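PDB 4N4P: acylneuraminate lyase, which belongs to the dihydrodipicolinate synthetase family of TIM-barrel proteins and assembles from four copies of its chain. Local coordinates for residues Val15-Lys20 and Lys30-Phe35; Gly22-Ala27 and Lys62-Lys67; Phe174-Leu179 and Lys186-Ala191; Glu194-Gly199 and Asn220-Ala225. All blocks are in the same frame, centred on the assembly; numbering follows the deposited sequence.

Interaction 1: Val15-Lys20 and Lys30-Phe35; sequences VTPFTK and KEVVNF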
loop_
_atom_site.group_PDB
_atom_site.type_symbol
_atom_site.label_atom_id
_atom_site.label_comp_id
_atom_site.label_asym_id
_atom_site.label_seq_id
_atom_site.Cartn_x
_atom_site.Cartn_y
_atom_site.Cartn_z
ATOM N N VAL A 15 2.428 -5.870 30.417
ATOM C CA VAL A 15 3.674 -6.546 30.063
ATOM C C VAL A 15 3.786 -7.848 30.866
ATOM O O VAL A 15 3.264 -7.945 31.981
ATOM C CB VAL A 15 4.905 -5.633 30.298
ATOM C CG1 VAL A 15 4.818 -4.424 29.366
ATOM C CG2 VAL A 15 5.005 -5.173 31.780
ATOM N N THR A 16 4.476 -8.828 30.302
ATOM C CA THR A 16 4.745 -10.088 31.011
ATOM C C THR A 16 6.205 -10.149 31.514
ATOM O O THR A 16 7.118 -10.229 30.712
ATOM C CB THR A 16 4.398 -11.330 30.122
ATOM O OG1 THR A 16 3.055 -11.211 29.627
ATOM C CG2 THR A 16 4.509 -12.626 30.949
ATOM N N PRO A 17 6.428 -10.108 32.847
ATOM C CA PRO A 17 7.808 -10.139 33.325
ATOM C C PRO A 17 8.561 -11.430 33.027
ATOM O O PRO A 17 8.066 -12.526 33.288
ATOM C CB PRO A 17 7.652 -9.939 34.838
ATOM C CG PRO A 17 6.428 -9.091 34.923
ATOM C CD PRO A 17 5.509 -9.806 33.956
ATOM N N PHE A 18 9.752 -11.291 32.456
ATOM C CA PHE A 18 10.649 -12.434 32.326
ATOM C C PHE A 18 11.966 -12.091 32.978
ATOM O O PHE A 18 12.346 -10.929 33.035
ATOM C CB PHE A 18 10.935 -12.764 30.858
ATOM C CG PHE A 18 9.708 -13.011 30.022
ATOM C CD1 PHE A 18 8.927 -14.150 30.209
ATOM C CD2 PHE A 18 9.356 -12.114 29.019
ATOM C CE1 PHE A 18 7.802 -14.374 29.415
ATOM C CE2 PHE A 18 8.253 -12.332 28.219
ATOM C CZ PHE A 18 7.459 -13.456 28.425
ATOM N N THR A 19 12.671 -13.108 33.463
ATOM C CA THR A 19 14.021 -12.909 33.994
ATOM C C THR A 19 14.956 -12.595 32.847
ATOM O O THR A 19 14.622 -12.828 31.691
ATOM C CB THR A 19 14.534 -14.178 34.735
ATOM O OG1 THR A 19 14.681 -15.233 33.798
ATOM C CG2 THR A 19 13.526 -14.597 35.808
ATOM N N LYS A 20 16.133 -12.058 33.162
ATOM C CA LYS A 20 17.122 -11.769 32.127
ATOM C C LYS A 20 17.375 -12.961 31.235
ATOM O O LYS A 20 17.572 -12.804 30.029
ATOM C CB LYS A 20 18.443 -11.317 32.731
ATOM C CG LYS A 20 18.435 -9.922 33.276
ATOM C CD LYS A 20 19.837 -9.549 33.765
ATOM C CE LYS A 20 19.857 -8.163 34.388
ATOM N NZ LYS A 20 20.474 -7.183 33.463
ATOM N N LYS A 30 2.892 -10.570 39.791
ATOM C CA LYS A 30 2.112 -10.006 40.883
ATOM C C LYS A 30 2.482 -8.551 41.164
ATOM O O LYS A 30 1.596 -7.721 41.412
ATOM C CB LYS A 30 2.222 -10.851 42.161
ATOM C CG LYS A 30 2.064 -12.375 41.960
ATOM C CD LYS A 30 0.613 -12.812 42.151
ATOM C CE LYS A 30 0.447 -14.304 42.262
ATOM N NZ LYS A 30 0.001 -14.813 43.613
ATOM N N GLU A 31 3.774 -8.223 41.101
ATOM C CA GLU A 31 4.187 -6.833 41.348
ATOM C C GLU A 31 3.670 -5.896 40.254
ATOM O O GLU A 31 3.283 -4.779 40.540
ATOM C CB GLU A 31 5.706 -6.694 41.440
ATOM C CG GLU A 31 6.329 -7.378 42.664
ATOM C CD GLU A 31 7.775 -6.959 42.876
ATOM O OE1 GLU A 31 8.155 -5.811 42.517
ATOM O OE2 GLU A 31 8.539 -7.785 43.423
ATOM N N VAL A 32 3.701 -6.339 39.004
ATOM C CA VAL A 32 3.169 -5.505 37.921
ATOM C C VAL A 32 1.672 -5.263 38.133
ATOM O O VAL A 32 1.197 -4.157 37.947
ATOM C CB VAL A 32 3.434 -6.131 36.544
ATOM C CG1 VAL A 32 2.545 -5.512 35.452
ATOM C CG2 VAL A 32 4.935 -5.992 36.206
ATOM N N VAL A 33 0.927 -6.312 38.482
ATOM C CA VAL A 33 -0.521 -6.149 38.738
ATOM C C VAL A 33 -0.755 -5.116 39.844
ATOM O O VAL A 33 -1.544 -4.172 39.674
ATOM C CB VAL A 33 -1.233 -7.507 39.034
ATOM C CG1 VAL A 33 -2.726 -7.289 39.488
ATOM C CG2 VAL A 33 -1.196 -8.412 37.812
ATOM N N ASN A 34 -0.059 -5.254 40.982
ATOM C CA ASN A 34 -0.215 -4.272 42.052
ATOM C C ASN A 34 0.128 -2.857 41.617
ATOM O O ASN A 34 -0.539 -1.912 42.016
ATOM C CB ASN A 34 0.617 -4.645 43.291
ATOM C CG ASN A 34 0.152 -5.936 43.972
ATOM O OD1 ASN A 34 -0.961 -6.433 43.772
ATOM N ND2 ASN A 34 1.028 -6.473 44.826
ATOM N N PHE A 35 1.192 -2.699 40.827
ATOM C CA PHE A 35 1.592 -1.387 40.332
ATOM C C PHE A 35 0.448 -0.776 39.496
ATOM O O PHE A 35 0.065 0.392 39.688
ATOM C CB PHE A 35 2.880 -1.530 39.496
ATOM C CG PHE A 35 3.340 -0.255 38.845
ATOM C CD1 PHE A 35 3.901 0.768 39.598
ATOM C CD2 PHE A 35 3.238 -0.103 37.451
ATOM C CE1 PHE A 35 4.357 1.943 38.979
ATOM C CE2 PHE A 35 3.683 1.046 36.833
ATOM C CZ PHE A 35 4.249 2.072 37.594
#
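In the first beta-alpha unit of the TIM barrel, the loop that leaves strand 9-12 turns back over the helix it leads into, and Pro17 and Val15 of that loop meet Val32 of helix 26-39. A single valine serves both loop residues, one branch for each. Its CG2 lies anti to the carbonyl carbon and reaches the proline ring, where Pro17 CG stands 3.7 Å from Val32 CG2, the two side chains crossing at a slant. The other branch, CG1, is anti to the backbone N (chi1 163°) and faces Val15 more loosely, with Val15 CG2 4.4 Å from Val32 CG1. The carbonyl of Val15 also borders this branch, its O 4.3 Å from Val32 CG1; buried here beside that methyl, the oxygen has no hydrogen-bonding partner in the model. The side chains themselves meet through apolar groups alone, two methyls fitting against a ring and a neighbouring branched side chain, with the carbonyl O of Val15 as the polar atom at the border.

Thr16 points away from the helix, and its OG1 is hydrogen-bonded to Gly52 O and its carbonyl to Lys258 NZ. Val15 packs in addition on Leu257 and Met261 of helix 253-263. The segment is one of the beta-to-alpha loops of the TIM barrel, here the one that joins strand 9-12 to helix 26-39.

Interaction 2: Gly22-Ala27 and Lys62-Lys67; sequences GKLHKA and KKEVMK
Apolar packing between Leu24 and Val65 forms one half of this contact. The two methyls of Leu24 straddle a single methyl of Val65: Leu24 CD1 is 3.8 Å and Leu24 CD2 3.9 Å from Val65 CG2. With CG anti to the backbone N (chi1 -177°), the leucine extends from the loop toward helix 59-73, and its CD2 also touches the aliphatic part of the neighbouring acid, at 4.0 Å from Glu64 CG. Thr16, earlier in the same loop, packs on both Leu24 and Val65.

The contact joins the start of helix 26-39 to helix 59-73, two consecutive helices of the outer layer of the TIM barrel, and His25 occupies the N-cap position of the first.

Charge and aliphatic contact are mixed in the second half, on the more exposed side. Lys26 and Glu64 cross at about a right angle, so that the carboxylate meets the lysine's methylenes: Glu64 OE2 is 3.2 Å from Lys26 CD, and Glu64 CG is 3.5 Å from the same carbon. The lysine chain bends at chi2 and chi4, leaving Lys26 NZ 4.3 Å from Glu64 OE2, too long for a salt bridge, though the opposite charges probably still attract.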
loop_
_atom_site.group_PDB
_atom_site.type_symbol
_atom_site.label_atom_id
_atom_site.label_comp_id
_atom_site.label_asym_id
_atom_site.label_seq_id
_atom_site.Cartn_x
_atom_site.Cartn_y
_atom_site.Cartn_z
ATOM N N GLY A 22 15.255 -15.268 30.494
ATOM C CA GLY A 22 14.066 -15.653 29.741
ATOM C C GLY A 22 13.043 -16.542 30.420
ATOM O O GLY A 22 12.153 -17.036 29.748
ATOM N N LYS A 23 13.179 -16.794 31.720
ATOM C CA LYS A 23 12.182 -17.596 32.435
ATOM C C LYS A 23 10.999 -16.699 32.781
ATOM O O LYS A 23 11.204 -15.535 33.103
ATOM C CB LYS A 23 12.754 -18.153 33.736
ATOM C CG LYS A 23 13.906 -19.164 33.564
ATOM C CD LYS A 23 14.280 -19.840 34.917
ATOM C CE LYS A 23 14.754 -18.839 35.987
ATOM N NZ LYS A 23 15.968 -18.076 35.549
ATOM N N LEU A 24 9.780 -17.232 32.761
ATOM C CA LEU A 24 8.657 -16.473 33.331
ATOM C C LEU A 24 8.973 -16.054 34.761
ATOM O O LEU A 24 9.305 -16.906 35.615
ATOM C CB LEU A 24 7.360 -17.291 33.317
ATOM C CG LEU A 24 6.122 -16.553 33.826
ATOM C CD1 LEU A 24 5.820 -15.336 32.944
ATOM C CD2 LEU A 24 4.949 -17.514 33.844
ATOM N N HIS A 25 8.890 -14.756 35.038
ATOM C CA HIS A 25 9.156 -14.263 36.390
ATOM C C HIS A 25 7.858 -14.106 37.199
ATOM O O HIS A 25 7.198 -13.059 37.163
ATOM C CB HIS A 25 9.978 -12.976 36.367
ATOM C CG HIS A 25 10.406 -12.520 37.726
ATOM N ND1 HIS A 25 10.862 -13.394 38.693
ATOM C CD2 HIS A 25 10.462 -11.288 38.272
ATOM C CE1 HIS A 25 11.159 -12.715 39.787
ATOM N NE2 HIS A 25 10.929 -11.433 39.555
ATOM N N LYS A 26 7.500 -15.179 37.904
ATOM C CA LYS A 26 6.177 -15.314 38.503
ATOM C C LYS A 26 5.911 -14.235 39.531
ATOM O O LYS A 26 4.840 -13.639 39.497
ATOM C CB LYS A 26 5.978 -16.716 39.112
ATOM C CG LYS A 26 6.261 -17.832 38.136
ATOM C CD LYS A 26 5.365 -19.029 38.416
ATOM C CE LYS A 26 5.981 -20.342 38.012
ATOM N NZ LYS A 26 6.192 -21.145 39.253
ATOM N N ALA A 27 6.883 -13.952 40.405
ATOM C CA ALA A 27 6.726 -12.905 41.419
ATOM C C ALA A 27 6.548 -11.544 40.769
ATOM O O ALA A 27 5.858 -10.668 41.309
ATOM C CB ALA A 27 7.943 -12.878 42.381
ATOM N N LYS A 62 1.211 -19.275 29.720
ATOM C CA LYS A 62 -0.055 -18.532 29.556
ATOM C C LYS A 62 -1.018 -18.836 30.699
ATOM O O LYS A 62 -1.583 -17.932 31.323
ATOM C CB LYS A 62 -0.708 -18.833 28.211
ATOM C CG LYS A 62 0.093 -18.300 27.016
ATOM C CD LYS A 62 -0.475 -18.807 25.714
ATOM C CE LYS A 62 0.486 -18.588 24.557
ATOM N NZ LYS A 62 -0.150 -18.930 23.243
ATOM N N LYS A 63 -1.165 -20.121 31.012
ATOM C CA LYS A 63 -2.007 -20.528 32.131
ATOM C C LYS A 63 -1.499 -19.968 33.439
ATOM O O LYS A 63 -2.292 -19.541 34.263
ATOM C CB LYS A 63 -2.028 -22.049 32.249
ATOM C CG LYS A 63 -2.720 -22.773 31.140
ATOM C CD LYS A 63 -2.179 -24.210 31.225
ATOM C CE LYS A 63 -3.208 -25.194 30.844
ATOM N NZ LYS A 63 -2.632 -26.575 30.981
ATOM N N GLU A 64 -0.178 -19.997 33.641
ATOM C CA GLU A 64 0.411 -19.502 34.867
ATOM C C GLU A 64 0.185 -17.999 34.985
ATOM O O GLU A 64 -0.180 -17.518 36.045
ATOM C CB GLU A 64 1.917 -19.856 34.960
ATOM C CG GLU A 64 2.589 -19.537 36.284
ATOM C CD GLU A 64 2.017 -20.259 37.515
ATOM O OE1 GLU A 64 1.362 -21.325 37.400
ATOM O OE2 GLU A 64 2.225 -19.724 38.619
ATOM N N VAL A 65 0.403 -17.260 33.898
ATOM C CA VAL A 65 0.175 -15.797 33.948
ATOM C C VAL A 65 -1.274 -15.488 34.305
ATOM O O VAL A 65 -1.546 -14.604 35.128
ATOM C CB VAL A 65 0.582 -15.083 32.633
ATOM C CG1 VAL A 65 0.208 -13.590 32.673
ATOM C CG2 VAL A 65 2.104 -15.218 32.452
ATOM N N MET A 66 -2.191 -16.224 33.697
ATOM C CA MET A 66 -3.621 -16.004 33.949
ATOM C C MET A 66 -3.956 -16.242 35.423
ATOM O O MET A 66 -4.739 -15.484 36.033
ATOM C CB MET A 66 -4.453 -16.905 33.066
ATOM C CG MET A 66 -4.401 -16.523 31.585
ATOM S SD MET A 66 -5.149 -17.698 30.473
ATOM C CE MET A 66 -6.901 -17.506 30.856
ATOM N N LYS A 67 -3.382 -17.308 35.991
ATOM C CA LYS A 67 -3.603 -17.617 37.415
ATOM C C LYS A 67 -3.026 -16.552 38.317
ATOM O O LYS A 67 -3.695 -16.082 39.240
ATOM C CB LYS A 67 -3.000 -18.988 37.777
ATOM C CG LYS A 67 -3.702 -20.097 37.105
ATOM C CD LYS A 67 -2.843 -21.342 36.993
ATOM C CE LYS A 67 -3.662 -22.487 36.460
ATOM N NZ LYS A 67 -4.861 -22.722 37.335
#

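Interaction 3: Phe174-Leu179 and Lys186-Ala191; sequences FAFERL and KLFMFA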
loop_
_atom_site.group_PDB
_atom_site.type_symbol
_atom_site.label_atom_id
_atom_site.label_comp_id
_atom_site.label_asym_id
_atom_site.label_seq_id
_atom_site.Cartn_x
_atom_site.Cartn_y
_atom_site.Cartn_z
ATOM N N PHE A 174 -12.616 6.270 10.497
ATOM C CA PHE A 174 -13.877 6.233 9.752
ATOM C C PHE A 174 -14.527 4.861 9.963
ATOM O O PHE A 174 -15.693 4.780 10.316
ATOM C CB PHE A 174 -13.655 6.550 8.259
ATOM C CG PHE A 174 -14.918 6.629 7.455
ATOM C CD1 PHE A 174 -16.062 7.217 7.974
ATOM C CD2 PHE A 174 -14.967 6.124 6.160
ATOM C CE1 PHE A 174 -17.226 7.304 7.227
ATOM C CE2 PHE A 174 -16.156 6.212 5.386
ATOM C CZ PHE A 174 -17.278 6.791 5.936
ATOM N N ALA A 175 -13.761 3.781 9.791
ATOM C CA ALA A 175 -14.321 2.452 10.052
ATOM C C ALA A 175 -14.826 2.349 11.482
ATOM O O ALA A 175 -15.839 1.691 11.723
ATOM C CB ALA A 175 -13.300 1.343 9.758
ATOM N N PHE A 176 -14.133 2.999 12.423
ATOM C CA PHE A 176 -14.551 2.982 13.813
ATOM C C PHE A 176 -15.905 3.667 13.944
ATOM O O PHE A 176 -16.832 3.170 14.602
ATOM C CB PHE A 176 -13.539 3.673 14.740
ATOM C CG PHE A 176 -13.971 3.656 16.188
ATOM C CD1 PHE A 176 -14.116 2.444 16.862
ATOM C CD2 PHE A 176 -14.307 4.837 16.847
ATOM C CE1 PHE A 176 -14.563 2.397 18.203
ATOM C CE2 PHE A 176 -14.737 4.813 18.195
ATOM C CZ PHE A 176 -14.864 3.590 18.866
ATOM N N GLU A 177 -16.025 4.809 13.282
ATOM C CA GLU A 177 -17.252 5.591 13.362
ATOM C C GLU A 177 -18.411 4.759 12.798
ATOM O O GLU A 177 -19.493 4.722 13.378
ATOM C CB GLU A 177 -17.096 6.916 12.600
ATOM C CG GLU A 177 -18.367 7.764 12.573
ATOM C CD GLU A 177 -19.295 7.389 11.419
ATOM O OE1 GLU A 177 -18.799 7.006 10.339
ATOM O OE2 GLU A 177 -20.526 7.468 11.591
ATOM N N ARG A 178 -18.163 4.081 11.677
ATOM C CA ARG A 178 -19.184 3.240 11.038
ATOM C C ARG A 178 -19.628 2.102 11.947
ATOM O O ARG A 178 -20.824 1.777 11.983
ATOM C CB ARG A 178 -18.667 2.665 9.711
ATOM C CG ARG A 178 -18.342 3.692 8.612
ATOM C CD ARG A 178 -19.624 4.263 7.947
ATOM N NE ARG A 178 -20.305 5.254 8.784
ATOM C CZ ARG A 178 -21.556 5.685 8.592
ATOM N NH1 ARG A 178 -22.284 5.222 7.564
ATOM N NH2 ARG A 178 -22.080 6.562 9.435
ATOM N N LEU A 179 -18.675 1.468 12.642
ATOM C CA LEU A 179 -19.003 0.401 13.600
ATOM C C LEU A 179 -19.872 0.920 14.733
ATOM O O LEU A 179 -20.863 0.280 15.112
ATOM C CB LEU A 179 -17.731 -0.211 14.195
ATOM C CG LEU A 179 -16.971 -1.090 13.210
ATOM C CD1 LEU A 179 -15.567 -1.502 13.773
ATOM C CD2 LEU A 179 -17.829 -2.315 12.830
ATOM N N LYS A 186 -23.069 -3.189 20.909
ATOM C CA LYS A 186 -21.855 -3.962 21.031
ATOM C C LYS A 186 -20.829 -3.063 21.721
ATOM O O LYS A 186 -20.909 -1.822 21.636
ATOM C CB LYS A 186 -21.335 -4.475 19.678
ATOM C CG LYS A 186 -22.238 -5.521 19.003
ATOM C CD LYS A 186 -22.191 -6.875 19.723
ATOM C CE LYS A 186 -23.244 -7.812 19.132
ATOM N NZ LYS A 186 -23.270 -9.177 19.736
ATOM N N LEU A 187 -19.907 -3.691 22.438
ATOM C CA LEU A 187 -18.885 -2.978 23.171
ATOM C C LEU A 187 -17.629 -2.869 22.315
ATOM O O LEU A 187 -17.121 -3.868 21.848
ATOM C CB LEU A 187 -18.565 -3.698 24.478
ATOM C CG LEU A 187 -17.399 -3.140 25.317
ATOM C CD1 LEU A 187 -17.736 -1.719 25.832
ATOM C CD2 LEU A 187 -17.140 -4.065 26.463
ATOM N N PHE A 188 -17.123 -1.657 22.122
ATOM C CA PHE A 188 -15.898 -1.484 21.346
ATOM C C PHE A 188 -14.870 -0.896 22.290
ATOM O O PHE A 188 -15.043 0.221 22.770
ATOM C CB PHE A 188 -16.139 -0.575 20.111
ATOM C CG PHE A 188 -16.989 -1.222 19.071
ATOM C CD1 PHE A 188 -16.412 -2.035 18.092
ATOM C CD2 PHE A 188 -18.372 -1.071 19.089
ATOM C CE1 PHE A 188 -17.204 -2.678 17.132
ATOM C CE2 PHE A 188 -19.174 -1.705 18.145
ATOM C CZ PHE A 188 -18.594 -2.508 17.159
ATOM N N MET A 189 -13.819 -1.671 22.570
ATOM C CA MET A 189 -12.712 -1.218 23.380
ATOM C C MET A 189 -11.694 -0.553 22.435
ATOM O O MET A 189 -11.230 -1.184 21.482
ATOM C CB MET A 189 -12.127 -2.395 24.172
ATOM C CG MET A 189 -13.130 -2.990 25.198
ATOM S SD MET A 189 -13.613 -1.830 26.498
ATOM C CE MET A 189 -12.180 -1.833 27.574
ATOM N N PHE A 190 -11.404 0.727 22.654
ATOM C CA PHE A 190 -10.597 1.495 21.697
ATOM C C PHE A 190 -9.090 1.308 22.002
ATOM O O PHE A 190 -8.636 1.594 23.105
ATOM C CB PHE A 190 -11.009 2.963 21.740
ATOM C CG PHE A 190 -10.471 3.770 20.608
ATOM C CD1 PHE A 190 -11.108 3.760 19.364
ATOM C CD2 PHE A 190 -9.311 4.522 20.768
ATOM C CE1 PHE A 190 -10.593 4.497 18.296
ATOM C CE2 PHE A 190 -8.796 5.286 19.715
ATOM C CZ PHE A 190 -9.427 5.273 18.479
ATOM N N ALA A 191 -8.332 0.818 21.024
ATOM C CA ALA A 191 -6.969 0.364 21.278
ATOM C C ALA A 191 -5.926 1.124 20.458
ATOM O O ALA A 191 -4.860 0.597 20.151
ATOM C CB ALA A 191 -6.845 -1.148 21.077
#
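Phe176 of helix 173-182 and Phe190 of strand 187-190 form an edge-to-face pair within a beta-alpha-beta unit of the TIM barrel, where the helix leads back into the next parallel strand. The edge of Phe190 points at the face of Phe176, with centroids 5.0 Å apart and planes at 68°. Phe190 CD1 stands over the centre of the Phe176 ring, its closest approach being 3.8 Å to Phe176 CZ. The same ring is met at its edge by the strand's other phenylalanine, Phe188 CB lying 3.9 Å from Phe176 CE1.

One turn further along the helix, Leu179 crosses Phe188 at about a right angle. Leu179 CB is 3.8 Å from Phe188 CZ, and Leu179 CD1 is 3.9 Å from Phe188 CE1. Helix and strand run nearly antiparallel, and their axes come within 10.9 Å; the aromatic side chains fill much of that separation. Phe176 reaches the strand because its CG is anti to the backbone N (chi1 -180°), which carries the ring across.

Around these rings, Tyr168 of strand 163-168 meets Phe176, and Leu158 of helix 151-158 packs on Phe188. The helix's other side faces a second subunit, where Asp243 of that subunit pairs with Arg178 and its His239 and Asn242 bond to Glu177. Within the helix, Arg178 holds Glu177 side-on through two nitrogens in a salt bridge; the hydrogen bond from Arg178 NH2 to the syn lone pair of Glu177 OE2 is 2.8 Å, in the guanidinium plane and nearly straight at 178°.

Interaction 4: Glu194-Gly199 and Asn220-Ala225; sequences EALAMG and NAIIKA
Leu196 extends toward helix 212-227 because its CG stands anti to the backbone N (chi1 -160°), while Ile223 holds CG1 anti to its carbonyl carbon (chi1 -65°), and the two side chains meet at about a right angle. One methyl of the leucine does the touching: Leu196 CD2 lies 3.7 Å from Ile223 CG1. That methyl also borders the preceding isoleucine, where Leu196 CD2 and Ile222 CG2 are 4.2 Å apart and the side chains pass at a slant. Ile222 CG2 bridges to the next residue of the short helix as well, coming within 3.9 Å of Ala197 CB. The small side chain of Ala197 probably helps the backbones come near each other here, the CA atoms of Ala197 and Ile222 being 6.8 Å apart.

All four touching residues are buried, and the contact is purely apolar. Ile223 also rests on Leu10 of strand 9-12, the first strand of the barrel. Helix 231-248 packs against the contact through Val234 and Thr238 on Ala197 and Leu237 on Ile222. Thr201 of a second subunit packs on Ala197 too, and through Leu196 and Ala197 the short helix 196-201 thus touches helix 212-227, helix 231-248 and the neighbouring chain.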
loop_
_atom_site.group_PDB
_atom_site.type_symbol
_atom_site.label_atom_id
_atom_site.label_comp_id
_atom_site.label_asym_id
_atom_site.label_seq_id
_atom_site.Cartn_x
_atom_site.Cartn_y
_atom_site.Cartn_z
ATOM N N GLU A 194 -2.763 6.765 20.617
ATOM C CA GLU A 194 -2.531 8.115 20.082
ATOM C C GLU A 194 -3.806 8.839 19.616
ATOM O O GLU A 194 -3.764 9.995 19.198
ATOM C CB GLU A 194 -1.533 8.038 18.937
ATOM C CG GLU A 194 -0.182 7.520 19.382
ATOM C CD GLU A 194 0.655 6.971 18.220
ATOM O OE1 GLU A 194 0.073 6.493 17.207
ATOM O OE2 GLU A 194 1.905 7.039 18.326
ATOM N N ALA A 195 -4.936 8.158 19.689
ATOM C CA ALA A 195 -6.174 8.763 19.213
ATOM C C ALA A 195 -7.259 8.701 20.257
ATOM O O ALA A 195 -8.453 8.716 19.926
ATOM C CB ALA A 195 -6.627 8.085 17.931
ATOM N N LEU A 196 -6.840 8.637 21.522
ATOM C CA LEU A 196 -7.765 8.483 22.645
ATOM C C LEU A 196 -8.947 9.452 22.562
ATOM O O LEU A 196 -10.130 9.037 22.641
ATOM C CB LEU A 196 -7.003 8.662 23.977
ATOM C CG LEU A 196 -7.702 8.073 25.221
ATOM C CD1 LEU A 196 -6.697 7.867 26.364
ATOM C CD2 LEU A 196 -8.836 8.935 25.732
ATOM N N ALA A 197 -8.632 10.739 22.430
ATOM C CA ALA A 197 -9.662 11.778 22.430
ATOM C C ALA A 197 -10.554 11.677 21.198
ATOM O O ALA A 197 -11.747 11.960 21.260
ATOM C CB ALA A 197 -9.030 13.153 22.526
ATOM N N MET A 198 -9.991 11.242 20.086
ATOM C CA MET A 198 -10.797 11.039 18.900
ATOM C C MET A 198 -11.758 9.848 19.114
ATOM O O MET A 198 -12.925 9.903 18.710
ATOM C CB MET A 198 -9.896 10.944 17.671
ATOM C CG MET A 198 -9.386 12.380 17.194
ATOM S SD MET A 198 -8.267 12.073 15.893
ATOM C CE MET A 198 -7.383 13.645 15.768
ATOM N N GLY A 199 -11.257 8.791 19.771
ATOM C CA GLY A 199 -12.087 7.648 20.167
ATOM C C GLY A 199 -13.237 8.090 21.084
ATOM O O GLY A 199 -14.404 7.729 20.851
ATOM N N ASN A 220 -5.813 9.538 31.638
ATOM C CA ASN A 220 -6.972 9.970 32.411
ATOM C C ASN A 220 -7.168 11.466 32.354
ATOM O O ASN A 220 -8.308 11.922 32.347
ATOM C CB ASN A 220 -6.897 9.510 33.880
ATOM C CG ASN A 220 -7.408 8.098 34.067
ATOM O OD1 ASN A 220 -6.821 7.286 34.823
ATOM N ND2 ASN A 220 -8.494 7.787 33.393
ATOM N N ALA A 221 -6.073 12.225 32.261
ATOM C CA ALA A 221 -6.200 13.673 32.211
ATOM C C ALA A 221 -6.980 14.060 30.962
ATOM O O ALA A 221 -7.796 14.989 30.999
ATOM C CB ALA A 221 -4.815 14.371 32.260
ATOM N N ILE A 222 -6.732 13.345 29.874
ATOM C CA ILE A 222 -7.443 13.602 28.608
ATOM C C ILE A 222 -8.937 13.268 28.769
ATOM O O ILE A 222 -9.806 14.062 28.414
ATOM C CB ILE A 222 -6.844 12.809 27.428
ATOM C CG1 ILE A 222 -5.421 13.298 27.109
ATOM C CG2 ILE A 222 -7.709 12.955 26.168
ATOM C CD1 ILE A 222 -4.655 12.272 26.303
ATOM N N ILE A 223 -9.217 12.110 29.342
ATOM C CA ILE A 223 -10.607 11.690 29.537
ATOM C C ILE A 223 -11.335 12.704 30.423
ATOM O O ILE A 223 -12.456 13.130 30.103
ATOM C CB ILE A 223 -10.690 10.289 30.169
ATOM C CG1 ILE A 223 -10.105 9.251 29.198
ATOM C CG2 ILE A 223 -12.186 9.967 30.530
ATOM C CD1 ILE A 223 -9.936 7.836 29.768
ATOM N N LYS A 224 -10.701 13.094 31.521
ATOM C CA LYS A 224 -11.351 14.051 32.452
ATOM C C LYS A 224 -11.596 15.402 31.779
ATOM O O LYS A 224 -12.678 15.987 31.929
ATOM C CB LYS A 224 -10.565 14.200 33.755
ATOM C CG LYS A 224 -10.478 12.891 34.574
ATOM C CD LYS A 224 -11.844 12.173 34.783
ATOM C CE LYS A 224 -12.576 12.708 36.008
ATOM N NZ LYS A 224 -13.476 11.680 36.656
ATOM N N ALA A 225 -10.620 15.879 31.016
ATOM C CA ALA A 225 -10.793 17.135 30.262
ATOM C C ALA A 225 -11.926 17.032 29.236
ATOM O O ALA A 225 -12.715 17.969 29.065
ATOM C CB ALA A 225 -9.450 17.562 29.567
#

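The four interactions join neighbouring elements at two places around the TIM barrel. Interactions 1 and 2 have centres 9 Å apart, share helix 26-39 and interlock along the chain, touching through Pro17 O and His25 N, a probable hydrogen bond of 3.0 Å. Interactions 3 and 4 follow in series, their centres 15 Å apart; strand 187-190 leads into helix 196-201, and Phe190 packs against Ala195 and Gly199. The two pairs stand well apart, with centres 26 to 32 Å from each other, and interactions 1 and 2 lie on the opposite side of the chain's centre from interaction 3. Interactions 3 and 4 both touch a second subunit, whereas no other chain reaches interactions 1 and 2.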